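Side-chain contacts in putative isochorismatase (Burkholderia xenovorans, PDB 3OQP), which is a putative isochorismatase-family protein that probably acts as a hydrolase, though its substrate is not established: residues T111-G116 against D180-A185; H129-G134 against S171-V176. All blocks are in the same frame, centred on the assembly; numbering follows the deposited sequence.

Contact 1. Residues T111-G116 against D180-A185; sequences TLTVTG and DEWIAA
Thr113, in the middle of strand 111-115, meets the indole of Trp182 from helix 179-188, and this one pair makes up the whole contact. The methyl CG2 of Thr113 lies over one face of the five-membered ring, 3.6 Å from its centroid and 25° off the ring normal, a CH-pi contact. It sits toward the rim on the nitrogen side: CG2 of Thr113 is 3.3 Å from NE1 of Trp182 but 4.2 Å from CG. The hydroxyl leans to the same end of the indole, with OG1 of Thr113 3.1 Å from NE1 of Trp182.

Two torsions set up this meeting. Thr113 keeps OG1 beside its backbone N (chi1 -54°), which leaves CG2 trans to that N, and both branches reach the indole. Trp182 has CG trans to its N (chi1 -176°), which carries the ring off the helix toward the sheet.

Farther out, the carboxylate oxygen OE1 of Glu138, on the neighbouring strand 136-140, is hydrogen-bonded to Thr113 OG1 and receives a weak hydrogen bond from Trp182 NE1. The Trp182 side chain also packs on Leu140 and Arg7 of the sheet, Ala44 of helix 30-47 and Leu192.

Thus a helix of the alpha/beta fold is joined to a central strand by apolar and polar contact at once: the methyl meets the pi face, while OG1 and, more weakly, NE1 turn to a single carboxylate oxygen, OE1 of Glu138. Those two partners probably help stabilise the negative charge of Glu138.

Contact 2. Residues H129-G134 against S171-V176; sequences HAVHSG and SRFAAV
Val131 and Phe173 bury most of the surface here, where helix 124-132 runs beside the end of helix 158-173. The valine side chain leaves its helix toward 171-176, and its CG2 does the close work: it lies 3.1 Å from the carbonyl O of Phe173, a tight approach for a methyl, and 4.2 Å from Phe173 CB. Val131 CG2 lies at the edge of the phenyl ring, near its plane. The valine torsion (chi1 167°) sends the two methyls separate ways, CG1 trans to the backbone N and CG2 beside that N; CG1 comes 4.3 Å from NH1 of Arg172, set obliquely to the guanidinium.

Phe173 has a second neighbour along its edge, His132, whose CE1 is 4.4 Å from Phe173 CE1. One face of the phenyl is filled from its own segment: CG of Arg172 stands 3.9 Å above the plane, over the ring centre. His132 is held at both nitrogens, ND1 by the carbonyl O of Asn128 and NE2 by the backbone N of Ser93 of the second subunit. Asn121 of that subunit packs on both Arg172 and Phe173.

The helix bearing Val131 finishes in a Schellman motif at Gly134, whose backbone N bonds back to the carbonyl O of Val131 at 3.1 Å.

Val131 packs its methyls against a backbone carbonyl, the Phe173 ring edge and the Arg172 guanidinium, without a hydrogen bond between the segments. Both ring nitrogens of His132 bond outside the two segments, NE2 to the second subunit, and so this seam between helix ends is tied into the dimer interface.

Each contact takes in a strand of the same parallel sheet: 111-115 in contact 1 and the outermost strand 175-177 in contact 2. Contact 1 is buried inside one subunit and touches no other chain; contact 2 is only partly buried and adjoins the second subunit. They are nested along the chain: strand 111-115 leads on to helix 124-132, strand 175-177 to helix 179-188, and contact 2 falls within the loop that contact 1 closes. Their centres are about 14 Å apart, bridged by packing of Leu112 CD2 on Ala130 CB at 4.1 Å. Strand-to-helix contact 1 pairs a methyl with an aromatic face around a shared carboxylate, whereas contact 2 meets its aromatic ring at the edge.

Contact 1. Residues T111-G116 against D180-A185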
# COMPACT_ATOMS: atom_id res chain seq x y z
N THR A 111 2.48 2.30 -18.98
CA THR A 111 1.60 3.03 -18.05
C THR A 111 0.37 2.18 -17.76
O THR A 111 -0.34 1.82 -18.70
CB THR A 111 1.17 4.39 -18.64
OG1 THR A 111 2.33 5.12 -19.02
CG2 THR A 111 0.39 5.24 -17.65
N LEU A 112 0.14 1.86 -16.47
CA LEU A 112 -1.00 1.04 -16.10
C LEU A 112 -2.01 1.95 -15.44
O LEU A 112 -1.67 2.59 -14.43
CB LEU A 112 -0.57 -0.05 -15.13
CG LEU A 112 -1.64 -1.03 -14.68
CD1 LEU A 112 -2.16 -1.93 -15.85
CD2 LEU A 112 -1.12 -1.87 -13.50
N THR A 113 -3.20 2.06 -16.02
CA THR A 113 -4.26 2.93 -15.48
C THR A 113 -5.23 2.03 -14.67
O THR A 113 -5.86 1.10 -15.19
CB THR A 113 -5.04 3.60 -16.60
OG1 THR A 113 -4.13 4.29 -17.47
CG2 THR A 113 -6.05 4.66 -16.04
N VAL A 114 -5.34 2.32 -13.37
CA VAL A 114 -6.06 1.47 -12.42
C VAL A 114 -7.44 2.05 -12.11
O VAL A 114 -7.61 3.23 -11.74
CB VAL A 114 -5.26 1.34 -11.13
CG1 VAL A 114 -6.03 0.58 -10.04
CG2 VAL A 114 -3.95 0.62 -11.45
N THR A 115 -8.44 1.17 -12.23
CA THR A 115 -9.80 1.39 -11.80
C THR A 115 -10.27 0.10 -11.07
O THR A 115 -9.64 -0.98 -11.17
CB THR A 115 -10.74 1.66 -13.01
OG1 THR A 115 -10.80 0.48 -13.84
CG2 THR A 115 -10.30 2.90 -13.77
N GLY A 116 -11.37 0.24 -10.39
CA GLY A 116 -11.97 -0.85 -9.68
C GLY A 116 -11.66 -0.80 -8.18
O GLY A 116 -11.29 0.24 -7.65
N ASP A 180 -12.51 12.01 -16.28
CA ASP A 180 -12.57 13.02 -17.34
C ASP A 180 -11.15 13.43 -17.79
O ASP A 180 -10.85 13.52 -19.00
CB ASP A 180 -13.27 14.31 -16.89
CG ASP A 180 -14.64 14.12 -16.28
OD1 ASP A 180 -15.45 13.33 -16.83
OD2 ASP A 180 -14.90 14.85 -15.26
N GLU A 181 -10.29 13.64 -16.78
CA GLU A 181 -8.90 14.01 -16.96
C GLU A 181 -8.10 12.96 -17.73
O GLU A 181 -7.33 13.28 -18.62
CB GLU A 181 -8.27 14.28 -15.58
CG GLU A 181 -8.76 15.57 -14.98
CD GLU A 181 -8.31 15.89 -13.55
OE1 GLU A 181 -7.98 15.05 -12.68
OE2 GLU A 181 -8.34 17.12 -13.31
N TRP A 182 -8.34 11.70 -17.42
CA TRP A 182 -7.70 10.56 -18.09
C TRP A 182 -8.12 10.46 -19.54
O TRP A 182 -7.27 10.33 -20.44
CB TRP A 182 -8.00 9.25 -17.36
CG TRP A 182 -7.28 8.13 -17.97
CD1 TRP A 182 -5.96 7.88 -17.84
CD2 TRP A 182 -7.84 7.09 -18.79
NE1 TRP A 182 -5.65 6.72 -18.53
CE2 TRP A 182 -6.79 6.22 -19.12
CE3 TRP A 182 -9.14 6.81 -19.28
CZ2 TRP A 182 -7.01 5.07 -19.89
CZ3 TRP A 182 -9.33 5.68 -20.04
CH2 TRP A 182 -8.27 4.86 -20.37
N ILE A 183 -9.42 10.52 -19.78
CA ILE A 183 -9.94 10.46 -21.14
C ILE A 183 -9.31 11.54 -22.03
O ILE A 183 -8.90 11.27 -23.17
CB ILE A 183 -11.44 10.48 -21.17
CG1 ILE A 183 -12.01 9.21 -20.56
CG2 ILE A 183 -11.94 10.65 -22.60
CD1 ILE A 183 -13.52 9.27 -20.31
N ALA A 184 -9.24 12.76 -21.51
CA ALA A 184 -8.59 13.86 -22.22
C ALA A 184 -7.11 13.64 -22.50
O ALA A 184 -6.61 13.98 -23.60
CB ALA A 184 -8.85 15.18 -21.51
N ALA A 185 -6.41 13.11 -21.51
CA ALA A 185 -4.99 12.81 -21.66
C ALA A 185 -4.74 11.68 -22.70
O ALA A 185 -3.80 11.74 -23.48
CB ALA A 185 -4.36 12.47 -20.35

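Contact 2. Residues H129-G134 against S171-V176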
# COMPACT_ATOMS: atom_id res chain seq x y z
N HIS A 129 3.19 -3.36 -6.85
CA HIS A 129 3.94 -4.25 -7.70
C HIS A 129 4.33 -3.54 -9.00
O HIS A 129 5.47 -3.62 -9.46
CB HIS A 129 3.16 -5.53 -7.97
CG HIS A 129 3.30 -6.55 -6.89
ND1 HIS A 129 2.27 -7.39 -6.53
CD2 HIS A 129 4.38 -6.95 -6.18
CE1 HIS A 129 2.70 -8.22 -5.59
NE2 HIS A 129 3.97 -7.99 -5.37
N ALA A 130 3.36 -2.89 -9.63
CA ALA A 130 3.63 -2.19 -10.89
C ALA A 130 4.76 -1.18 -10.79
O ALA A 130 5.67 -1.19 -11.63
CB ALA A 130 2.36 -1.49 -11.44
N VAL A 131 4.68 -0.33 -9.77
CA VAL A 131 5.71 0.72 -9.58
C VAL A 131 7.11 0.10 -9.42
O VAL A 131 8.07 0.55 -10.02
CB VAL A 131 5.37 1.64 -8.36
CG1 VAL A 131 6.60 2.53 -7.97
CG2 VAL A 131 4.10 2.41 -8.68
N HIS A 132 7.21 -0.93 -8.59
CA HIS A 132 8.52 -1.52 -8.31
C HIS A 132 9.02 -2.40 -9.45
O HIS A 132 10.20 -2.77 -9.46
CB HIS A 132 8.48 -2.28 -6.99
CG HIS A 132 8.42 -1.40 -5.80
ND1 HIS A 132 7.24 -0.96 -5.25
CD2 HIS A 132 9.41 -0.86 -5.06
CE1 HIS A 132 7.52 -0.18 -4.24
NE2 HIS A 132 8.82 -0.11 -4.09
N SER A 133 8.18 -2.65 -10.45
CA SER A 133 8.55 -3.32 -11.71
C SER A 133 8.99 -2.32 -12.79
O SER A 133 9.43 -2.70 -13.86
CB SER A 133 7.43 -4.19 -12.26
OG SER A 133 6.47 -3.46 -13.03
N GLY A 134 8.84 -1.04 -12.53
CA GLY A 134 9.19 -0.04 -13.52
C GLY A 134 8.08 0.54 -14.38
O GLY A 134 8.35 1.32 -15.29
N SER A 171 1.49 11.24 -3.99
CA SER A 171 2.81 11.68 -3.47
C SER A 171 3.97 10.88 -4.04
O SER A 171 5.11 11.39 -3.93
CB SER A 171 2.90 11.58 -1.96
OG SER A 171 2.98 10.21 -1.54
N ARG A 172 3.76 9.69 -4.58
CA ARG A 172 4.87 8.85 -4.92
C ARG A 172 4.58 7.76 -5.95
O ARG A 172 5.48 7.43 -6.72
CB ARG A 172 5.39 8.21 -3.62
CG ARG A 172 6.50 7.18 -3.81
CD ARG A 172 7.77 7.92 -4.32
NE ARG A 172 8.90 7.02 -4.65
CZ ARG A 172 9.04 6.34 -5.79
NH1 ARG A 172 8.10 6.34 -6.75
NH2 ARG A 172 10.13 5.62 -6.01
N PHE A 173 3.39 7.15 -5.92
CA PHE A 173 3.19 5.92 -6.64
C PHE A 173 2.46 6.04 -7.98
O PHE A 173 2.66 5.20 -8.85
CB PHE A 173 2.43 4.92 -5.75
CG PHE A 173 3.17 4.55 -4.49
CD1 PHE A 173 4.08 3.55 -4.53
CD2 PHE A 173 3.05 5.26 -3.30
CE1 PHE A 173 4.83 3.21 -3.42
CE2 PHE A 173 3.76 4.93 -2.19
CZ PHE A 173 4.66 3.90 -2.25
N ALA A 174 1.61 7.02 -8.16
CA ALA A 174 0.73 7.07 -9.31
C ALA A 174 0.37 8.50 -9.61
O ALA A 174 0.44 9.39 -8.71
CB ALA A 174 -0.57 6.27 -9.02
N ALA A 175 -0.04 8.77 -10.85
CA ALA A 175 -0.74 9.98 -11.19
C ALA A 175 -2.21 9.73 -10.92
O ALA A 175 -2.84 8.89 -11.57
CB ALA A 175 -0.56 10.34 -12.64
N VAL A 176 -2.71 10.50 -9.94
CA VAL A 176 -4.11 10.42 -9.48
C VAL A 176 -4.93 11.44 -10.23
O VAL A 176 -4.56 12.62 -10.27
CB VAL A 176 -4.20 10.61 -7.98
CG1 VAL A 176 -5.69 10.61 -7.48
CG2 VAL A 176 -3.36 9.57 -7.21